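Local coordinates for putative lipoprotein (Campylobacter jejuni subsp. jejuni, PDB 4GIO) that is of unknown function but is predicted to be a bacterial lipoprotein, its domain folding as a variant of the immunoglobulin beta sandwich, at residues 13-18 with 100-105; 38-43 with 87-92; 50-55 with 77-82; 56-61 with 94-99. All coordinates share one frame; numbering follows the deposited sequence.

Contact 1: residues 13-18 with 100-105; sequences TVILGS and RLEIKA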
loop_
_atom_site.group_PDB
_atom_site.type_symbol
_atom_site.label_atom_id
_atom_site.label_comp_id
_atom_site.label_asym_id
_atom_site.label_seq_id
_atom_site.Cartn_x
_atom_site.Cartn_y
_atom_site.Cartn_z
ATOM N N THR A 13 -5.376 0.741 -7.843
ATOM C CA THR A 13 -5.138 0.417 -6.438
ATOM C C THR A 13 -3.769 0.891 -5.960
ATOM O O THR A 13 -3.639 1.501 -4.879
ATOM C CB THR A 13 -5.287 -1.085 -6.204
ATOM O OG1 THR A 13 -6.575 -1.510 -6.680
ATOM C CG2 THR A 13 -5.186 -1.410 -4.737
ATOM N N VAL A 14 -2.729 0.627 -6.763
ATOM C CA VAL A 14 -1.421 1.146 -6.415
ATOM C C VAL A 14 -1.054 2.235 -7.416
ATOM O O VAL A 14 -1.096 2.006 -8.609
ATOM C CB VAL A 14 -0.385 0.053 -6.395
ATOM C CG1 VAL A 14 0.975 0.605 -5.743
ATOM C CG2 VAL A 14 -0.906 -1.115 -5.673
ATOM N N ILE A 15 -0.791 3.443 -6.937
ATOM C CA ILE A 15 -0.520 4.565 -7.813
ATOM C C ILE A 15 0.965 4.947 -7.620
ATOM O O ILE A 15 1.356 5.409 -6.536
ATOM C CB ILE A 15 -1.361 5.762 -7.399
ATOM C CG1 ILE A 15 -2.843 5.345 -7.469
ATOM C CG2 ILE A 15 -1.074 6.974 -8.347
ATOM C CD1 ILE A 15 -3.717 6.229 -6.613
ATOM N N LEU A 16 1.761 4.787 -8.660
ATOM C CA LEU A 16 3.227 5.087 -8.607
ATOM C C LEU A 16 3.561 6.412 -9.223
ATOM O O LEU A 16 3.076 6.726 -10.294
ATOM C CB LEU A 16 3.985 4.001 -9.386
ATOM C CG LEU A 16 3.758 2.546 -9.045
ATOM C CD1 LEU A 16 4.676 1.728 -9.956
ATOM C CD2 LEU A 16 4.155 2.316 -7.579
ATOM N N GLY A 17 4.447 7.194 -8.596
ATOM C CA GLY A 17 4.860 8.438 -9.150
ATOM C C GLY A 17 5.746 8.216 -10.412
ATOM O O GLY A 17 6.278 7.115 -10.637
ATOM N N SER A 18 5.914 9.282 -11.177
ATOM C CA SER A 18 6.725 9.299 -12.403
ATOM C C SER A 18 8.222 8.918 -12.271
ATOM O O SER A 18 8.820 8.436 -13.227
ATOM C CB SER A 18 6.561 10.628 -13.141
ATOM O OG SER A 18 7.053 11.713 -12.427
ATOM N N ARG A 100 -6.266 2.020 -1.324
ATOM C CA ARG A 100 -5.495 2.679 -2.388
ATOM C C ARG A 100 -4.131 3.028 -1.804
ATOM O O ARG A 100 -4.048 3.496 -0.690
ATOM C CB ARG A 100 -6.186 3.933 -2.840
ATOM C CG ARG A 100 -5.622 4.551 -4.105
ATOM C CD ARG A 100 -6.532 5.735 -4.625
ATOM N NE ARG A 100 -7.659 5.118 -5.352
ATOM C CZ ARG A 100 -8.951 5.258 -5.057
ATOM N NH1 ARG A 100 -9.356 6.083 -4.105
ATOM N NH2 ARG A 100 -9.839 4.571 -5.770
ATOM N N LEU A 101 -3.062 2.766 -2.555
ATOM C CA LEU A 101 -1.723 2.959 -2.059
ATOM C C LEU A 101 -0.973 3.898 -2.994
ATOM O O LEU A 101 -0.811 3.577 -4.156
ATOM C CB LEU A 101 -0.982 1.619 -1.910
ATOM C CG LEU A 101 0.512 1.684 -1.546
ATOM C CD1 LEU A 101 0.740 2.298 -0.134
ATOM C CD2 LEU A 101 1.149 0.272 -1.553
ATOM N N GLU A 102 -0.532 5.043 -2.501
ATOM C CA GLU A 102 0.322 5.885 -3.338
ATOM C C GLU A 102 1.808 5.657 -2.977
ATOM O O GLU A 102 2.129 5.544 -1.818
ATOM C CB GLU A 102 0.008 7.367 -3.065
ATOM C CG GLU A 102 -1.385 7.746 -3.437
ATOM C CD GLU A 102 -1.701 9.201 -3.030
ATOM O OE1 GLU A 102 -0.799 9.885 -2.546
ATOM O OE2 GLU A 102 -2.824 9.680 -3.242
ATOM N N ILE A 103 2.679 5.590 -3.956
ATOM C CA ILE A 103 4.103 5.467 -3.729
ATOM C C ILE A 103 4.867 6.450 -4.609
ATOM O O ILE A 103 4.649 6.536 -5.772
ATOM C CB ILE A 103 4.650 4.035 -4.001
ATOM C CG1 ILE A 103 3.793 2.992 -3.361
ATOM C CG2 ILE A 103 6.084 3.860 -3.501
ATOM C CD1 ILE A 103 4.142 1.647 -3.723
ATOM N N LYS A 104 5.745 7.194 -3.985
ATOM C CA LYS A 104 6.591 8.141 -4.751
ATOM C C LYS A 104 8.025 7.996 -4.279
ATOM O O LYS A 104 8.247 7.497 -3.182
ATOM C CB LYS A 104 6.150 9.563 -4.492
ATOM C CG LYS A 104 6.110 9.951 -2.993
ATOM C CD LYS A 104 5.853 11.465 -2.801
ATOM C CE LYS A 104 5.613 11.845 -1.289
ATOM N NZ LYS A 104 4.785 13.111 -1.164
ATOM N N ALA A 105 8.968 8.523 -5.075
ATOM C CA ALA A 105 10.397 8.508 -4.698
ATOM C C ALA A 105 10.613 9.561 -3.625
ATOM O O ALA A 105 9.988 10.612 -3.672
ATOM C CB ALA A 105 11.281 8.792 -5.953
#
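Thr-13 O accepts the N-H of Leu-101 at 2.7 Å in a bond of 165°, and the CA of Arg-100 adds a C-H...O approach to the same oxygen at 3.3 Å. This is the first link of a parallel strand pair at the edge of the mixed sheet of an immunoglobulin-type sandwich, with 14-16 outermost and 98-105 continuing to 50-59 on its other side. The strand directions differ by 17°, and the pattern is the parallel one: Leu-101 and Ile-103 each use both N and O, reaching two residues apart on the short strand. Ile-15 N binds Leu-101 O at 2.8 Å, Ile-15 O takes Ile-103 N at 2.9 Å, and Gly-17 N closes the series on Ile-103 O. On the face carrying Val-14, Leu-16 and Ile-103, the CD1 of Ile-103 meets Val-14 CG1 and Leu-16 CD2, both at 3.9 Å; Val-42 and Leu-44 of the other sheet cover Leu-101 and Ile-103 respectively. The opposite face is less buried. There Ile-15 CG1 stands anti to the carbonyl carbon (chi1 -59°), carrying its methyl back over the aliphatic part of Arg-100, where Ile-15 CD1 touches Arg-100 CD at 3.5 Å.

Contact 2: residues 38-43 with 87-92; sequences LEFEVI and LRKLAS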
loop_
_atom_site.group_PDB
_atom_site.type_symbol
_atom_site.label_atom_id
_atom_site.label_comp_id
_atom_site.label_asym_id
_atom_site.label_seq_id
_atom_site.Cartn_x
_atom_site.Cartn_y
_atom_site.Cartn_z
ATOM N N LEU A 38 -9.685 -5.842 7.214
ATOM C CA LEU A 38 -8.973 -5.997 5.943
ATOM C C LEU A 38 -7.460 -5.841 6.125
ATOM O O LEU A 38 -6.988 -4.923 6.798
ATOM C CB LEU A 38 -9.496 -4.959 4.969
ATOM C CG LEU A 38 -8.855 -4.910 3.567
ATOM C CD1 LEU A 38 -9.276 -6.187 2.783
ATOM C CD2 LEU A 38 -9.262 -3.582 2.863
ATOM N N GLU A 39 -6.690 -6.731 5.498
ATOM C CA GLU A 39 -5.243 -6.587 5.497
ATOM C C GLU A 39 -4.802 -6.696 4.058
ATOM O O GLU A 39 -5.386 -7.459 3.257
ATOM C CB GLU A 39 -4.623 -7.724 6.339
ATOM C CG GLU A 39 -3.078 -7.741 6.289
ATOM C CD GLU A 39 -2.495 -9.065 6.780
ATOM O OE1 GLU A 39 -2.620 -9.332 8.016
ATOM O OE2 GLU A 39 -1.959 -9.824 5.906
ATOM N N PHE A 40 -3.795 -5.944 3.699
ATOM C CA PHE A 40 -3.268 -6.101 2.343
ATOM C C PHE A 40 -1.780 -6.297 2.396
ATOM O O PHE A 40 -1.129 -5.901 3.392
ATOM C CB PHE A 40 -3.707 -4.972 1.383
ATOM C CG PHE A 40 -3.097 -3.617 1.666
ATOM C CD1 PHE A 40 -1.783 -3.319 1.255
ATOM C CD2 PHE A 40 -3.841 -2.622 2.337
ATOM C CE1 PHE A 40 -1.225 -2.060 1.492
ATOM C CE2 PHE A 40 -3.296 -1.299 2.597
ATOM C CZ PHE A 40 -1.969 -1.036 2.142
ATOM N N GLU A 41 -1.229 -6.906 1.327
ATOM C CA GLU A 41 0.238 -7.123 1.203
ATOM C C GLU A 41 0.641 -6.713 -0.175
ATOM O O GLU A 41 -0.013 -7.122 -1.143
ATOM C CB GLU A 41 0.626 -8.592 1.346
ATOM C CG GLU A 41 0.690 -9.049 2.783
ATOM C CD GLU A 41 0.973 -10.588 2.953
ATOM O OE1 GLU A 41 0.824 -11.093 4.119
ATOM O OE2 GLU A 41 1.348 -11.268 1.945
ATOM N N VAL A 42 1.644 -5.857 -0.276
ATOM C CA VAL A 42 2.107 -5.420 -1.591
ATOM C C VAL A 42 3.574 -5.870 -1.620
ATOM O O VAL A 42 4.310 -5.620 -0.674
ATOM C CB VAL A 42 1.958 -3.919 -1.773
ATOM C CG1 VAL A 42 2.551 -3.411 -3.153
ATOM C CG2 VAL A 42 0.449 -3.481 -1.645
ATOM N N ILE A 43 3.991 -6.538 -2.692
ATOM C CA ILE A 43 5.376 -6.971 -2.787
ATOM C C ILE A 43 6.061 -6.001 -3.769
ATOM O O ILE A 43 5.553 -5.751 -4.869
ATOM C CB ILE A 43 5.497 -8.419 -3.279
ATOM C CG1 ILE A 43 4.816 -9.344 -2.276
ATOM C CG2 ILE A 43 7.038 -8.805 -3.445
ATOM C CD1 ILE A 43 4.661 -10.761 -2.743
ATOM N N LEU A 87 5.176 -5.197 1.836
ATOM C CA LEU A 87 4.509 -4.108 2.588
ATOM C C LEU A 87 3.129 -4.649 3.045
ATOM O O LEU A 87 2.240 -4.977 2.218
ATOM C CB LEU A 87 4.387 -2.821 1.722
ATOM C CG LEU A 87 3.671 -1.644 2.388
ATOM C CD1 LEU A 87 4.367 -1.210 3.668
ATOM C CD2 LEU A 87 3.441 -0.465 1.420
ATOM N N ARG A 88 2.974 -4.758 4.344
ATOM C CA ARG A 88 1.769 -5.337 4.911
ATOM C C ARG A 88 1.005 -4.353 5.809
ATOM O O ARG A 88 1.593 -3.778 6.729
ATOM C CB ARG A 88 2.177 -6.614 5.668
ATOM C CG ARG A 88 0.978 -7.403 6.212
ATOM C CD ARG A 88 1.300 -8.924 6.389
ATOM N NE ARG A 88 2.206 -9.208 7.505
ATOM C CZ ARG A 88 3.518 -9.413 7.391
ATOM N NH1 ARG A 88 4.121 -9.367 6.195
ATOM N NH2 ARG A 88 4.226 -9.650 8.488
ATOM N N LYS A 89 -0.281 -4.099 5.529
ATOM C CA LYS A 89 -1.012 -3.106 6.330
ATOM C C LYS A 89 -2.334 -3.648 6.752
ATOM O O LYS A 89 -2.919 -4.438 6.055
ATOM C CB LYS A 89 -1.329 -1.818 5.524
ATOM C CG LYS A 89 -0.085 -1.088 5.020
ATOM C CD LYS A 89 0.873 -0.744 6.075
ATOM C CE LYS A 89 0.729 0.535 6.793
ATOM N NZ LYS A 89 2.106 0.965 7.363
ATOM N N LEU A 90 -2.838 -3.164 7.872
ATOM C CA LEU A 90 -4.027 -3.746 8.437
ATOM C C LEU A 90 -5.003 -2.620 8.750
ATOM O O LEU A 90 -4.644 -1.658 9.425
ATOM C CB LEU A 90 -3.597 -4.463 9.729
ATOM C CG LEU A 90 -4.689 -4.895 10.741
ATOM C CD1 LEU A 90 -5.546 -5.916 10.102
ATOM C CD2 LEU A 90 -3.989 -5.507 11.954
ATOM N N ALA A 91 -6.224 -2.739 8.291
ATOM C CA ALA A 91 -7.188 -1.674 8.605
ATOM C C ALA A 91 -7.522 -1.637 10.104
ATOM O O ALA A 91 -7.429 -2.665 10.774
ATOM C CB ALA A 91 -8.418 -1.918 7.836
ATOM N N SER A 92 -7.982 -0.476 10.593
ATOM C CA SER A 92 -8.366 -0.286 12.006
ATOM C C SER A 92 -9.889 -0.166 12.089
ATOM O O SER A 92 -10.449 -0.088 13.172
ATOM C CB SER A 92 -7.662 0.942 12.641
ATOM O OG SER A 92 -8.049 2.114 11.906
#
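Phe-40 holds CG between its backbone N and carbonyl carbon (chi1 70°), which swings the ring toward the neighbouring strand, while Lys-89 sets CG beside its own N (chi1 -61°). The paired backbones place Lys-89 CB over one face of the ring, a CH-pi contact 3.8 Å from the centroid of Phe-40 and displaced toward the rim; the lysine torsion then brings Lys-89 CG to 3.4 Å from Phe-40 CZ. Beyond the ring the lysine chain, bent at chi2 and chi3, leads away, and its NZ is held by Tyr-54 OH and Glu-72. On the opposite face the methylene Arg-88 CD passes close to two carboxylates, 3.2 Å from Glu-41 OE1 and 3.4 Å from Glu-39 OE2. Neither makes a salt bridge with this arginine: Arg-88 NE stays 4.1 Å from Glu-41 OE1, with carboxylate and guanidinium planes 68° apart. Glu-39 instead pairs with Arg-31. The two acids probably still give the Arg-88 guanidinium a longer-range attraction. Five backbone bonds fix the register, among them Val-42 N to Leu-87 O and Leu-87 N to Val-42 O, both 2.7 Å, and a nearly straight bond of 2.8 Å from Ala-91 N to Leu-38 O. Phe-40 also stacks on Phe-99 of the facing sheet. The Phe-40, Val-42 and Leu-87 side thus packs against the other sheet, and the Glu-39, Glu-41 and Arg-88 side turns the other way, as in an immunoglobulin-type beta sandwich.

Contact 3: residues 50-55 with 77-82; sequences KDVIYK and LRIPAG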
loop_
_atom_site.group_PDB
_atom_site.type_symbol
_atom_site.label_atom_id
_atom_site.label_comp_id
_atom_site.label_asym_id
_atom_site.label_seq_id
_atom_site.Cartn_x
_atom_site.Cartn_y
_atom_site.Cartn_z
ATOM N N LYS A 50 16.220 1.908 -3.247
ATOM C CA LYS A 50 15.429 3.131 -3.422
ATOM C C LYS A 50 14.791 3.495 -2.095
ATOM O O LYS A 50 14.332 2.593 -1.384
ATOM C CB LYS A 50 14.250 2.836 -4.342
ATOM C CG LYS A 50 14.341 3.404 -5.714
ATOM C CD LYS A 50 14.506 2.246 -6.659
ATOM C CE LYS A 50 13.961 2.522 -8.038
ATOM N NZ LYS A 50 14.830 3.521 -8.719
ATOM N N ASP A 51 14.705 4.789 -1.803
ATOM C CA ASP A 51 13.928 5.228 -0.671
ATOM C C ASP A 51 12.626 5.760 -1.286
ATOM O O ASP A 51 12.635 6.578 -2.207
ATOM C CB ASP A 51 14.618 6.314 0.166
ATOM C CG ASP A 51 15.771 5.765 1.033
ATOM O OD1 ASP A 51 15.636 4.686 1.673
ATOM O OD2 ASP A 51 16.845 6.379 1.006
ATOM N N VAL A 52 11.525 5.254 -0.770
ATOM C CA VAL A 52 10.231 5.737 -1.187
ATOM C C VAL A 52 9.362 6.192 -0.050
ATOM O O VAL A 52 9.634 5.911 1.134
ATOM C CB VAL A 52 9.484 4.655 -2.005
ATOM C CG1 VAL A 52 10.370 4.238 -3.134
ATOM C CG2 VAL A 52 9.095 3.477 -1.101
ATOM N N ILE A 53 8.307 6.925 -0.417
ATOM C CA ILE A 53 7.361 7.420 0.582
ATOM C C ILE A 53 5.989 6.940 0.158
ATOM O O ILE A 53 5.616 7.138 -0.971
ATOM C CB ILE A 53 7.407 8.968 0.715
ATOM C CG1 ILE A 53 8.665 9.395 1.511
ATOM C CG2 ILE A 53 6.105 9.495 1.382
ATOM C CD1 ILE A 53 9.060 10.854 1.230
ATOM N N TYR A 54 5.263 6.254 1.042
ATOM C CA TYR A 54 3.916 5.748 0.682
ATOM C C TYR A 54 2.758 6.333 1.532
ATOM O O TYR A 54 2.980 6.812 2.675
ATOM C CB TYR A 54 3.899 4.242 0.715
ATOM C CG TYR A 54 3.984 3.608 2.042
ATOM C CD1 TYR A 54 2.851 3.394 2.800
ATOM C CD2 TYR A 54 5.239 3.197 2.577
ATOM C CE1 TYR A 54 2.950 2.767 4.074
ATOM C CE2 TYR A 54 5.346 2.541 3.802
ATOM C CZ TYR A 54 4.205 2.339 4.544
ATOM O OH TYR A 54 4.265 1.765 5.749
ATOM N N LYS A 55 1.541 6.276 0.967
ATOM C CA LYS A 55 0.369 6.755 1.673
ATOM C C LYS A 55 -0.792 5.817 1.432
ATOM O O LYS A 55 -1.055 5.479 0.301
ATOM C CB LYS A 55 -0.013 8.147 1.175
ATOM C CG LYS A 55 -1.176 8.783 2.031
ATOM C CD LYS A 55 -0.716 9.239 3.406
ATOM C CE LYS A 55 -1.789 10.123 4.089
ATOM N NZ LYS A 55 -2.811 9.290 4.735
ATOM N N LEU A 77 9.969 4.297 3.368
ATOM C CA LEU A 77 10.259 2.902 3.255
ATOM C C LEU A 77 11.504 2.762 2.421
ATOM O O LEU A 77 11.616 3.377 1.347
ATOM C CB LEU A 77 9.097 2.139 2.632
ATOM C CG LEU A 77 9.334 0.678 2.232
ATOM C CD1 LEU A 77 9.507 -0.275 3.459
ATOM C CD2 LEU A 77 8.166 0.140 1.322
ATOM N N ARG A 78 12.444 1.948 2.931
ATOM C CA ARG A 78 13.670 1.615 2.222
ATOM C C ARG A 78 13.490 0.317 1.422
ATOM O O ARG A 78 13.141 -0.728 1.979
ATOM C CB ARG A 78 14.823 1.424 3.203
ATOM C CG ARG A 78 16.108 0.987 2.508
ATOM C CD ARG A 78 16.841 2.204 2.013
ATOM N NE ARG A 78 18.150 1.875 1.451
ATOM C CZ ARG A 78 18.948 2.754 0.855
ATOM N NH1 ARG A 78 18.591 4.020 0.736
ATOM N NH2 ARG A 78 20.117 2.365 0.374
ATOM N N ILE A 79 13.700 0.366 0.114
ATOM C CA ILE A 79 13.691 -0.869 -0.707
ATOM C C ILE A 79 15.175 -1.204 -1.044
ATOM O O ILE A 79 15.810 -0.463 -1.824
ATOM C CB ILE A 79 12.861 -0.668 -1.994
ATOM C CG1 ILE A 79 11.406 -0.281 -1.607
ATOM C CG2 ILE A 79 12.787 -1.918 -2.797
ATOM C CD1 ILE A 79 10.646 0.205 -2.795
ATOM N N PRO A 80 15.753 -2.226 -0.381
ATOM C CA PRO A 80 17.178 -2.649 -0.652
ATOM C C PRO A 80 17.343 -3.193 -2.053
ATOM O O PRO A 80 16.409 -3.736 -2.614
ATOM C CB PRO A 80 17.430 -3.772 0.382
ATOM C CG PRO A 80 16.471 -3.476 1.518
ATOM C CD PRO A 80 15.203 -2.958 0.779
ATOM N N ALA A 81 18.515 -2.990 -2.641
ATOM C CA ALA A 81 18.794 -3.553 -3.941
ATOM C C ALA A 81 18.490 -5.081 -4.119
ATOM O O ALA A 81 18.981 -5.914 -3.390
ATOM C CB ALA A 81 20.277 -3.186 -4.379
ATOM N N GLY A 82 17.671 -5.413 -5.110
ATOM C CA GLY A 82 17.306 -6.796 -5.407
ATOM C C GLY A 82 16.752 -7.730 -4.331
ATOM O O GLY A 82 16.730 -8.936 -4.553
#
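Backbone bonding comes first: Lys-50 with Ile-79 and Val-52 with Leu-77 form two antiparallel hydrogen-bonded pairs, four bonds of 2.8 Å each, as between Lys-50 N and Ile-79 O. The strand directions lie 146° apart, a marked twist, and beyond Leu-77 the pairing carries on with Tyr-54 bonded to Gln-75. Apolar contacts follow on the inward face. Val-52 CG2, placed between the backbone N and the carbonyl carbon (chi1 of CG1 -55°), reaches both Leu-77 CB and Ile-79 CD1 at 4.0 Å. The Tyr-54 ring presents its edge, with Leu-77 CB in its plane at 3.9 Å from CE2; its hydroxyl goes to Lys-89 of the other sheet. Val-85 and Leu-44 of that sheet pack on Leu-77 and Ile-79. The ion pair lies on the opposite face, where Arg-78, bent at chi2, brings NH1 to Asp-51 OD2 at 2.9 Å. The salt bridge is edge-on to the guanidinium, but the N-H points poorly at OD2 (127°, weak), and the exact place of OD1 is doubtful. The pairing of this outermost strand thus rests on main-chain bonds and the apolar packing of Val-52, Leu-77 and Ile-79, with the ion pair a peripheral, probably modest, addition.

Contact 4: residues 56-61 with 94-99; sequences VDWLDK and TRANDF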
loop_
_atom_site.group_PDB
_atom_site.type_symbol
_atom_site.label_atom_id
_atom_site.label_comp_id
_atom_site.label_asym_id
_atom_site.label_seq_id
_atom_site.Cartn_x
_atom_site.Cartn_y
_atom_site.Cartn_z
ATOM N N VAL A 56 -1.525 5.441 2.472
ATOM C CA VAL A 56 -2.657 4.514 2.371
ATOM C C VAL A 56 -3.996 5.245 2.544
ATOM O O VAL A 56 -4.127 6.049 3.469
ATOM C CB VAL A 56 -2.581 3.441 3.452
ATOM C CG1 VAL A 56 -3.757 2.417 3.238
ATOM C CG2 VAL A 56 -1.196 2.720 3.365
ATOM N N ASP A 57 -4.927 5.005 1.626
ATOM C CA ASP A 57 -6.368 5.347 1.852
ATOM C C ASP A 57 -7.145 4.029 2.003
ATOM O O ASP A 57 -6.886 3.086 1.249
ATOM C CB ASP A 57 -6.960 6.101 0.662
ATOM C CG ASP A 57 -6.604 7.580 0.669
ATOM O OD1 ASP A 57 -6.674 8.215 1.774
ATOM O OD2 ASP A 57 -6.222 8.083 -0.426
ATOM N N TRP A 58 -8.020 3.935 2.997
ATOM C CA TRP A 58 -8.920 2.754 3.105
ATOM C C TRP A 58 -10.192 3.079 2.446
ATOM O O TRP A 58 -10.662 4.162 2.605
ATOM C CB TRP A 58 -9.196 2.464 4.583
ATOM C CG TRP A 58 -7.840 2.098 5.293
ATOM C CD1 TRP A 58 -7.131 2.871 6.162
ATOM C CD2 TRP A 58 -7.129 0.877 5.166
ATOM N NE1 TRP A 58 -5.974 2.220 6.572
ATOM C CE2 TRP A 58 -5.966 0.973 6.018
ATOM C CE3 TRP A 58 -7.358 -0.299 4.455
ATOM C CZ2 TRP A 58 -5.037 -0.045 6.123
ATOM C CZ3 TRP A 58 -6.416 -1.338 4.562
ATOM C CH2 TRP A 58 -5.296 -1.216 5.443
ATOM N N LEU A 59 -10.745 2.130 1.705
ATOM C CA LEU A 59 -11.981 2.317 0.935
ATOM C C LEU A 59 -13.118 1.438 1.498
ATOM O O LEU A 59 -12.859 0.272 1.893
ATOM C CB LEU A 59 -11.761 1.931 -0.523
ATOM C CG LEU A 59 -10.595 2.643 -1.278
ATOM C CD1 LEU A 59 -10.567 2.188 -2.732
ATOM C CD2 LEU A 59 -10.704 4.154 -1.079
ATOM N N ASP A 60 -14.375 1.951 1.442
ATOM C CA ASP A 60 -15.471 1.185 1.927
ATOM C C ASP A 60 -16.011 0.260 0.821
ATOM O O ASP A 60 -15.456 0.172 -0.311
ATOM C CB ASP A 60 -16.555 2.113 2.591
ATOM C CG ASP A 60 -17.290 3.024 1.558
ATOM O OD1 ASP A 60 -17.154 2.828 0.319
ATOM O OD2 ASP A 60 -18.063 3.912 2.008
ATOM N N LYS A 61 -17.113 -0.454 1.132
ATOM C CA LYS A 61 -17.783 -1.342 0.141
ATOM C C LYS A 61 -18.180 -0.653 -1.183
ATOM O O LYS A 61 -18.299 -1.318 -2.208
ATOM C CB LYS A 61 -19.047 -2.023 0.779
ATOM C CG LYS A 61 -19.944 -1.030 1.505
ATOM C CD LYS A 61 -21.299 -1.593 1.873
ATOM C CE LYS A 61 -22.375 -0.534 1.572
ATOM N NZ LYS A 61 -22.737 -0.452 0.072
ATOM N N THR A 94 -13.659 -1.948 10.613
ATOM C CA THR A 94 -14.255 -3.050 9.885
ATOM C C THR A 94 -14.967 -2.672 8.571
ATOM O O THR A 94 -15.141 -3.514 7.751
ATOM C CB THR A 94 -15.252 -3.916 10.750
ATOM O OG1 THR A 94 -16.230 -3.050 11.293
ATOM C CG2 THR A 94 -14.545 -4.670 11.874
ATOM N N ARG A 95 -15.315 -1.402 8.367
ATOM C CA ARG A 95 -15.910 -0.929 7.124
ATOM C C ARG A 95 -14.946 -0.915 5.942
ATOM O O ARG A 95 -15.395 -0.882 4.767
ATOM C CB ARG A 95 -16.450 0.488 7.298
ATOM C CG ARG A 95 -17.731 0.597 8.106
ATOM C CD ARG A 95 -18.052 2.055 8.359
ATOM N NE ARG A 95 -16.997 2.671 9.185
ATOM C CZ ARG A 95 -16.721 3.975 9.198
ATOM N NH1 ARG A 95 -17.433 4.842 8.462
ATOM N NH2 ARG A 95 -15.737 4.430 9.957
ATOM N N ALA A 96 -13.629 -1.019 6.199
ATOM C CA ALA A 96 -12.638 -1.090 5.090
ATOM C C ALA A 96 -12.799 -2.400 4.306
ATOM O O ALA A 96 -12.702 -3.511 4.895
ATOM C CB ALA A 96 -11.205 -0.935 5.681
ATOM N N ASN A 97 -13.012 -2.302 2.997
ATOM C CA ASN A 97 -13.125 -3.502 2.121
ATOM C C ASN A 97 -12.152 -3.450 0.951
ATOM O O ASN A 97 -12.015 -4.410 0.218
ATOM C CB ASN A 97 -14.554 -3.657 1.537
ATOM C CG ASN A 97 -15.617 -4.134 2.616
ATOM O OD1 ASN A 97 -16.828 -3.900 2.421
ATOM N ND2 ASN A 97 -15.160 -4.692 3.769
ATOM N N ASP A 98 -11.508 -2.301 0.746
ATOM C CA ASP A 98 -10.478 -2.189 -0.272
ATOM C C ASP A 98 -9.503 -1.069 0.173
ATOM O O ASP A 98 -9.658 -0.487 1.256
ATOM C CB ASP A 98 -11.159 -1.887 -1.614
ATOM C CG ASP A 98 -10.214 -2.137 -2.848
ATOM O OD1 ASP A 98 -9.054 -2.659 -2.680
ATOM O OD2 ASP A 98 -10.643 -1.718 -3.979
ATOM N N PHE A 99 -8.501 -0.763 -0.631
ATOM C CA PHE A 99 -7.486 0.235 -0.229
ATOM C C PHE A 99 -6.923 0.897 -1.505
ATOM O O PHE A 99 -7.109 0.405 -2.593
ATOM C CB PHE A 99 -6.335 -0.453 0.539
ATOM C CG PHE A 99 -5.432 -1.337 -0.365
ATOM C CD1 PHE A 99 -5.818 -2.627 -0.708
ATOM C CD2 PHE A 99 -4.200 -0.869 -0.851
ATOM C CE1 PHE A 99 -5.026 -3.473 -1.515
ATOM C CE2 PHE A 99 -3.353 -1.719 -1.668
ATOM C CZ PHE A 99 -3.780 -3.006 -2.016
HETATM O O HOH W 1 -17.884 -0.731 3.923
#
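This contact is an antiparallel strand pairing broken by a classic beta bulge, near one end of the sandwich, between strands 50-59 and 98-105. The proof lies in one acceptor: Leu-59 O receives two N-H groups, from Asn-97 at 2.8 Å and from Asp-98 at 3.1 Å, so that two consecutive residues face a single one. The two bonds differ in direction, the Asn-97 N-H being nearly collinear with the carbonyl and that of Asp-98 tilted 33° from its plane. In return Leu-59 N binds Asp-98 O at 2.9 Å, but from well above the carbonyl plane. Past the bulge direct bonding gives way to water, one molecule accepting from Lys-61 N and donating to Arg-95 O at 2.6 Å. On the inner face Trp-58 holds CG beside its backbone N (chi1 -63°), and its CE3 atom meets both Ala-96 CB and Phe-99 CB at 4.1 Å. Phe-40 of the other sheet meets the indole at an angle, placing this aromatic group between the layers. On the other side Leu-59 CB lies 4.0 Å from Asp-98 CB, and Leu-59 CD1 reaches Phe-99 O. Asp-60 turns its carboxylate elsewhere, its OD1 bonding to the backbone N of Phe-64. A bulge of this kind accentuates strand twist, here next to the aromatic interior of an immunoglobulin-like beta sandwich.

Contacts 1, 3 and 4 build one mixed sheet, contact 2 the facing three-stranded sheet. All four are partly buried, contacts 1 and 2 lying nearer the chain's centre (about 8 and 7 Å, centre to centre) than contacts 3 and 4 (about 12 Å each). Strand 98-105 serves contacts 1 and 4, strand 50-59 contacts 3 and 4. The layers meet where Leu-101 touches Val-42 and Leu-87. Inward faces are aliphatic in contact 1, mixed in contacts 2 and 3, and most aromatic where contacts 2 and 4 meet. Outward lie the ion pair of contact 3 and the looser acid-arginine proximity of contact 2, whereas Lys-89 NZ meets Tyr-54 OH between the sheets; a water bridges the backbones of contact 4.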